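Local coordinates for protein fusolin (Unidentified entomopoxvirus, PDB 4OW5) that probably acts on chitin as a lytic polysaccharide monooxygenase, enhances viral virulence and crystallises in vivo into viral spindles, at residues I52-S57 against T98-R103; Q168-I173 against V210-W215. All blocks are in the same frame, centred on the assembly; numbering follows the deposited sequence.

Contact 1. Residues I52-S57 against T98-R103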
# COMPACT_ATOMS: atom_id res chain seq x y z
N ILE A 52 -19.80 32.07 -13.15
CA ILE A 52 -18.47 31.48 -13.35
C ILE A 52 -17.43 32.21 -12.46
O ILE A 52 -16.58 31.55 -11.86
CB ILE A 52 -18.02 31.55 -14.84
CG1 ILE A 52 -18.80 30.56 -15.70
CG2 ILE A 52 -16.49 31.34 -15.00
CD1 ILE A 52 -18.75 30.98 -17.22
N ASP A 53 -17.45 33.56 -12.44
CA ASP A 53 -16.48 34.33 -11.63
C ASP A 53 -16.67 34.10 -10.14
O ASP A 53 -15.69 34.02 -9.41
CB ASP A 53 -16.53 35.82 -11.91
CG ASP A 53 -15.97 36.21 -13.26
OD1 ASP A 53 -15.59 35.30 -14.03
OD2 ASP A 53 -15.91 37.42 -13.56
N GLN A 54 -17.90 34.03 -9.67
CA GLN A 54 -18.15 33.72 -8.25
C GLN A 54 -17.65 32.29 -7.91
O GLN A 54 -17.04 32.07 -6.86
CB GLN A 54 -19.63 33.85 -7.92
CG GLN A 54 -20.07 35.30 -7.88
CD GLN A 54 -21.56 35.41 -7.72
OE1 GLN A 54 -22.34 34.84 -8.50
NE2 GLN A 54 -22.01 36.07 -6.68
N ALA A 55 -17.93 31.33 -8.81
CA ALA A 55 -17.49 29.95 -8.65
C ALA A 55 -15.94 29.83 -8.71
O ALA A 55 -15.36 29.16 -7.84
CB ALA A 55 -18.13 29.05 -9.70
N ALA A 56 -15.28 30.49 -9.70
CA ALA A 56 -13.81 30.47 -9.80
C ALA A 56 -13.18 31.21 -8.61
O ALA A 56 -12.19 30.76 -8.06
CB ALA A 56 -13.32 31.08 -11.11
N SER A 57 -13.78 32.33 -8.18
CA SER A 57 -13.28 33.06 -7.03
C SER A 57 -13.33 32.20 -5.76
O SER A 57 -12.40 32.25 -4.95
CB SER A 57 -14.08 34.34 -6.81
OG SER A 57 -13.56 35.02 -5.68
N THR A 98 -17.05 26.48 5.65
CA THR A 98 -18.09 25.90 4.80
C THR A 98 -19.00 26.92 4.09
O THR A 98 -20.05 26.52 3.59
CB THR A 98 -18.98 24.97 5.68
OG1 THR A 98 -19.75 25.81 6.55
CG2 THR A 98 -18.18 23.97 6.51
N THR A 99 -18.66 28.21 4.07
CA THR A 99 -19.56 29.25 3.54
C THR A 99 -18.90 30.07 2.45
O THR A 99 -18.27 31.08 2.77
CB THR A 99 -19.97 30.16 4.72
OG1 THR A 99 -18.80 30.57 5.43
CG2 THR A 99 -20.88 29.47 5.68
N TRP A 100 -19.13 29.74 1.19
CA TRP A 100 -18.47 30.44 0.10
C TRP A 100 -18.81 31.95 0.05
O TRP A 100 -17.96 32.73 -0.37
CB TRP A 100 -18.76 29.80 -1.26
CG TRP A 100 -20.15 30.01 -1.81
CD1 TRP A 100 -21.20 29.15 -1.70
CD2 TRP A 100 -20.57 31.04 -2.72
NE1 TRP A 100 -22.27 29.62 -2.42
CE2 TRP A 100 -21.92 30.78 -3.05
CE3 TRP A 100 -19.95 32.18 -3.26
CZ2 TRP A 100 -22.65 31.61 -3.92
CZ3 TRP A 100 -20.65 32.96 -4.16
CH2 TRP A 100 -22.00 32.70 -4.44
N ARG A 101 -19.99 32.35 0.54
CA ARG A 101 -20.39 33.75 0.51
C ARG A 101 -19.77 34.60 1.59
O ARG A 101 -19.75 35.81 1.43
CB ARG A 101 -21.93 33.87 0.65
CG ARG A 101 -22.68 33.37 -0.56
CD ARG A 101 -24.17 33.59 -0.42
NE ARG A 101 -24.94 32.91 -1.46
CZ ARG A 101 -25.23 31.61 -1.48
NH1 ARG A 101 -24.79 30.80 -0.51
NH2 ARG A 101 -25.94 31.09 -2.48
N ILE A 102 -19.27 33.99 2.69
CA ILE A 102 -18.74 34.71 3.86
C ILE A 102 -17.24 34.48 3.99
O ILE A 102 -16.79 33.35 4.21
CB ILE A 102 -19.49 34.26 5.14
CG1 ILE A 102 -21.01 34.45 4.98
CG2 ILE A 102 -18.99 35.03 6.36
CD1 ILE A 102 -21.84 33.65 5.98
N ARG A 103 -16.49 35.58 3.96
CA ARG A 103 -15.04 35.58 4.02
C ARG A 103 -14.49 36.54 5.06
O ARG A 103 -14.80 37.72 4.97
CB ARG A 103 -14.50 36.03 2.68
CG ARG A 103 -14.69 35.05 1.61
CD ARG A 103 -14.25 35.67 0.33
NE ARG A 103 -14.38 34.71 -0.76
CZ ARG A 103 -14.12 34.99 -2.03
NH1 ARG A 103 -13.70 36.20 -2.39
NH2 ARG A 103 -14.25 34.06 -2.95

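Contact 2. Residues Q168-I173 against V210-W215. With EDO (1,2-ethanediol), chain B.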
# COMPACT_ATOMS: atom_id res chain seq x y z
N GLN A 168 -12.89 11.29 15.94
CA GLN A 168 -12.94 9.91 16.45
C GLN A 168 -11.91 9.02 15.76
O GLN A 168 -11.63 7.95 16.27
CB GLN A 168 -14.35 9.32 16.34
CG GLN A 168 -15.35 10.02 17.26
CD GLN A 168 -16.19 11.03 16.49
OE1 GLN A 168 -15.74 11.67 15.53
NE2 GLN A 168 -17.45 11.17 16.87
N GLN A 169 -11.33 9.43 14.61
CA GLN A 169 -10.28 8.68 13.93
C GLN A 169 -8.88 9.23 14.16
O GLN A 169 -7.96 8.74 13.52
CB GLN A 169 -10.52 8.67 12.42
CG GLN A 169 -11.76 7.89 12.04
CD GLN A 169 -12.00 8.08 10.57
OE1 GLN A 169 -12.35 9.19 10.10
NE2 GLN A 169 -11.72 7.04 9.80
N LEU A 170 -8.70 10.22 15.06
CA LEU A 170 -7.43 10.87 15.35
C LEU A 170 -6.90 10.54 16.76
O LEU A 170 -7.64 10.60 17.72
CB LEU A 170 -7.60 12.41 15.23
CG LEU A 170 -7.74 12.93 13.80
CD1 LEU A 170 -8.08 14.40 13.82
CD2 LEU A 170 -6.54 12.57 12.96
N ILE A 171 -5.61 10.26 16.86
CA ILE A 171 -4.87 9.97 18.09
C ILE A 171 -3.85 11.07 18.31
O ILE A 171 -3.01 11.29 17.42
CB ILE A 171 -4.13 8.60 17.98
CG1 ILE A 171 -5.11 7.41 17.75
CG2 ILE A 171 -3.27 8.35 19.24
CD1 ILE A 171 -4.44 6.22 17.16
N ASN A 172 -3.88 11.73 19.48
CA ASN A 172 -2.91 12.77 19.78
C ASN A 172 -1.52 12.15 20.02
O ASN A 172 -1.38 11.22 20.82
CB ASN A 172 -3.33 13.58 20.99
CG ASN A 172 -2.42 14.75 21.21
OD1 ASN A 172 -1.50 14.68 22.01
ND2 ASN A 172 -2.47 15.74 20.33
N ILE A 173 -0.51 12.64 19.31
CA ILE A 173 0.87 12.17 19.46
C ILE A 173 1.81 13.30 19.89
O ILE A 173 2.97 13.02 20.18
CB ILE A 173 1.42 11.46 18.20
CG1 ILE A 173 1.48 12.39 16.98
CG2 ILE A 173 0.61 10.18 17.94
CD1 ILE A 173 2.09 11.76 15.73
N VAL A 210 -3.00 10.11 7.55
CA VAL A 210 -3.10 11.55 7.68
C VAL A 210 -2.53 11.96 9.02
O VAL A 210 -2.76 11.30 10.05
CB VAL A 210 -4.58 12.06 7.48
CG1 VAL A 210 -4.78 13.50 8.00
CG2 VAL A 210 -5.00 11.96 6.04
N LEU A 211 -1.75 13.04 8.99
CA LEU A 211 -1.26 13.74 10.17
C LEU A 211 -2.07 15.02 10.23
O LEU A 211 -2.28 15.64 9.19
CB LEU A 211 0.25 14.01 10.11
CG LEU A 211 1.12 12.74 10.16
CD1 LEU A 211 2.55 13.02 9.89
CD2 LEU A 211 0.98 12.04 11.48
N TYR A 212 -2.66 15.32 11.38
CA TYR A 212 -3.46 16.51 11.59
C TYR A 212 -2.73 17.44 12.57
O TYR A 212 -2.35 17.00 13.64
CB TYR A 212 -4.83 16.14 12.12
CG TYR A 212 -5.89 17.21 11.99
CD1 TYR A 212 -6.15 17.82 10.77
CD2 TYR A 212 -6.63 17.62 13.10
CE1 TYR A 212 -7.15 18.78 10.64
CE2 TYR A 212 -7.67 18.53 12.97
CZ TYR A 212 -7.91 19.13 11.74
OH TYR A 212 -8.97 19.98 11.63
N VAL A 213 -2.48 18.67 12.16
CA VAL A 213 -1.73 19.65 12.95
C VAL A 213 -2.63 20.84 13.26
O VAL A 213 -3.20 21.46 12.35
CB VAL A 213 -0.45 20.12 12.24
CG1 VAL A 213 0.29 21.19 13.06
CG2 VAL A 213 0.48 18.96 11.95
N ARG A 214 -2.67 21.17 14.54
CA ARG A 214 -3.38 22.30 15.09
C ARG A 214 -2.36 23.28 15.66
O ARG A 214 -1.57 22.89 16.50
CB ARG A 214 -4.31 21.84 16.20
CG ARG A 214 -5.10 23.00 16.80
CD ARG A 214 -5.88 22.52 17.99
NE ARG A 214 -6.62 23.60 18.63
CZ ARG A 214 -6.99 23.62 19.91
NH1 ARG A 214 -6.68 22.61 20.72
NH2 ARG A 214 -7.68 24.64 20.39
N TRP A 215 -2.37 24.52 15.20
CA TRP A 215 -1.51 25.60 15.71
C TRP A 215 -2.46 26.59 16.36
O TRP A 215 -3.24 27.24 15.67
CB TRP A 215 -0.66 26.25 14.62
CG TRP A 215 0.17 27.41 15.13
CD1 TRP A 215 0.77 27.52 16.35
CD2 TRP A 215 0.52 28.59 14.40
NE1 TRP A 215 1.45 28.71 16.43
CE2 TRP A 215 1.31 29.39 15.25
CE3 TRP A 215 0.24 29.04 13.10
CZ2 TRP A 215 1.80 30.64 14.85
CZ3 TRP A 215 0.73 30.29 12.71
CH2 TRP A 215 1.49 31.07 13.59
C1 EDO B . 0.73 13.17 23.84
O1 EDO B . -0.44 12.40 23.62
C2 EDO B . 0.40 14.45 24.62
O2 EDO B . -0.67 14.23 25.51

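Contact 1. Residues I52-S57 against T98-R103
Two flat groups of the loop 98-103, the guanidinium of Arg103 and the indole of Trp100, meet the side of helix 52-64. Ser57 sits at the edge of the Arg103 guanidinium, its OG lying in the plane of the group. Gln54 approaches the Trp100 ring at a slant: its CB is 4.0 Å from CZ3 of Trp100, and its amide plane stands 89° to the indole. One face of that indole is covered from within the loop by Arg101, whose CG lies 3.6 Å above the ring and over its centre. The guanidinium of Arg101 in turn has CZ2 of Trp100 3.4 Å above its plane, offset toward the rim.

The polar link is forked. Arg103 NH2 donates to Ser57 OG at 3.0 Å with a nearly straight N-H...O angle of 169°, while NH1 of Arg103 adds a weak second bond to the same OG at 3.5 Å. Ser57 turns OG anti to its own backbone N (chi1 -180°), and Arg103 reaches it through a chain extended from CG to NE.

A type I turn from Thr99 to Ile102, closed by the bond from Ile102 N to Thr99 O (3.1 Å), places Trp100 and Arg101 at its corners. Trp100 NE1 and Arg101 NH1 both bond to Gln48 OE1, which helps fix the ring's tilt. Gln54 OE1 accepts from the backbone N of Thr51, at the start of the helix.

Arg103 lies about 11 Å, side chain to side chain, from His1, which binds copper or zinc in crystals of this protein. Because a neutral hydroxyl accepts from a cationic donor, the link is a charge-assisted hydrogen bond, which positions the guanidinium without any carboxylate of the two segments taking part.

Contact 2. Residues Q168-I173 against V210-W215
Leu170 and Tyr212 make the principal apolar contact between strands 170-176 and 209-217, their side chains crossing at about a right angle. CD1 of Leu170 comes to 3.6 Å from CD2 of Tyr212, approaching the ring obliquely, while the other branch, CD2 of Leu170, lies 4.0 Å from CB of Tyr212. Tyr212 holds CG anti to its backbone N (chi1 -162°), which carries the ring out past the leucine. Tyr152, on strand 147-154, also packs on Leu170. A second and looser apolar pair joins Ile173 CD1 to Leu211 CD2 at 4.4 Å, and both of these residues touch Ile153.

The two strands do not pair with each other directly. Each runs antiparallel to strand 147-154, which lies between them, so their side chains meet across an intervening strand; the CA atoms of Leu170 and Tyr212 are 7.9 Å apart. This sheet belongs to the fibronectin type III-like beta sandwich of the lytic polysaccharide monooxygenase domain. Leu211 reaches Ile134 and Phe136 of strand 131-140 in the other sheet, whereas Leu170 packs on Leu92 and Tyr212 on Val88, both in the loop after helix 80-87.

The polar ends are held by partners outside the two segments. The hydroxyl of Tyr212 bonds to the backbone O of Leu92, which holds that end of the residue; the side chain also touches Cys228, disulfide-bonded to Cys93. Asn172 bonds through ND2 to the backbone O of Phe174 and through OD1 to OG1 of Thr175. A 1,2-ethanediol, probably from the crystallisation liquor, sets O1 at 3.0 Å from OD1 of Asn172 and 3.2 Å from the backbone O of the same residue.

In the fold
From the N terminus, the chain forms strand 2-6 and two helices before entering helix 52-64. Contact 1 then closes a 40-residue excursion, with 15 residues in helix, by bringing the loop 98-103 back to that helix. The chain goes on through strands 120-123, 131-140 and 147-154, and contact 2 closes a second excursion of 36 residues, rich in strand, inside the sandwich. The two closures follow in series, neither nesting nor crossing, with centres 28 Å apart and nearest atoms about 11 Å apart. They are joined indirectly: the excursion closed by contact 1 contains Leu92 and Cys93, which tie the helical region to strands 209-217 and 223-234.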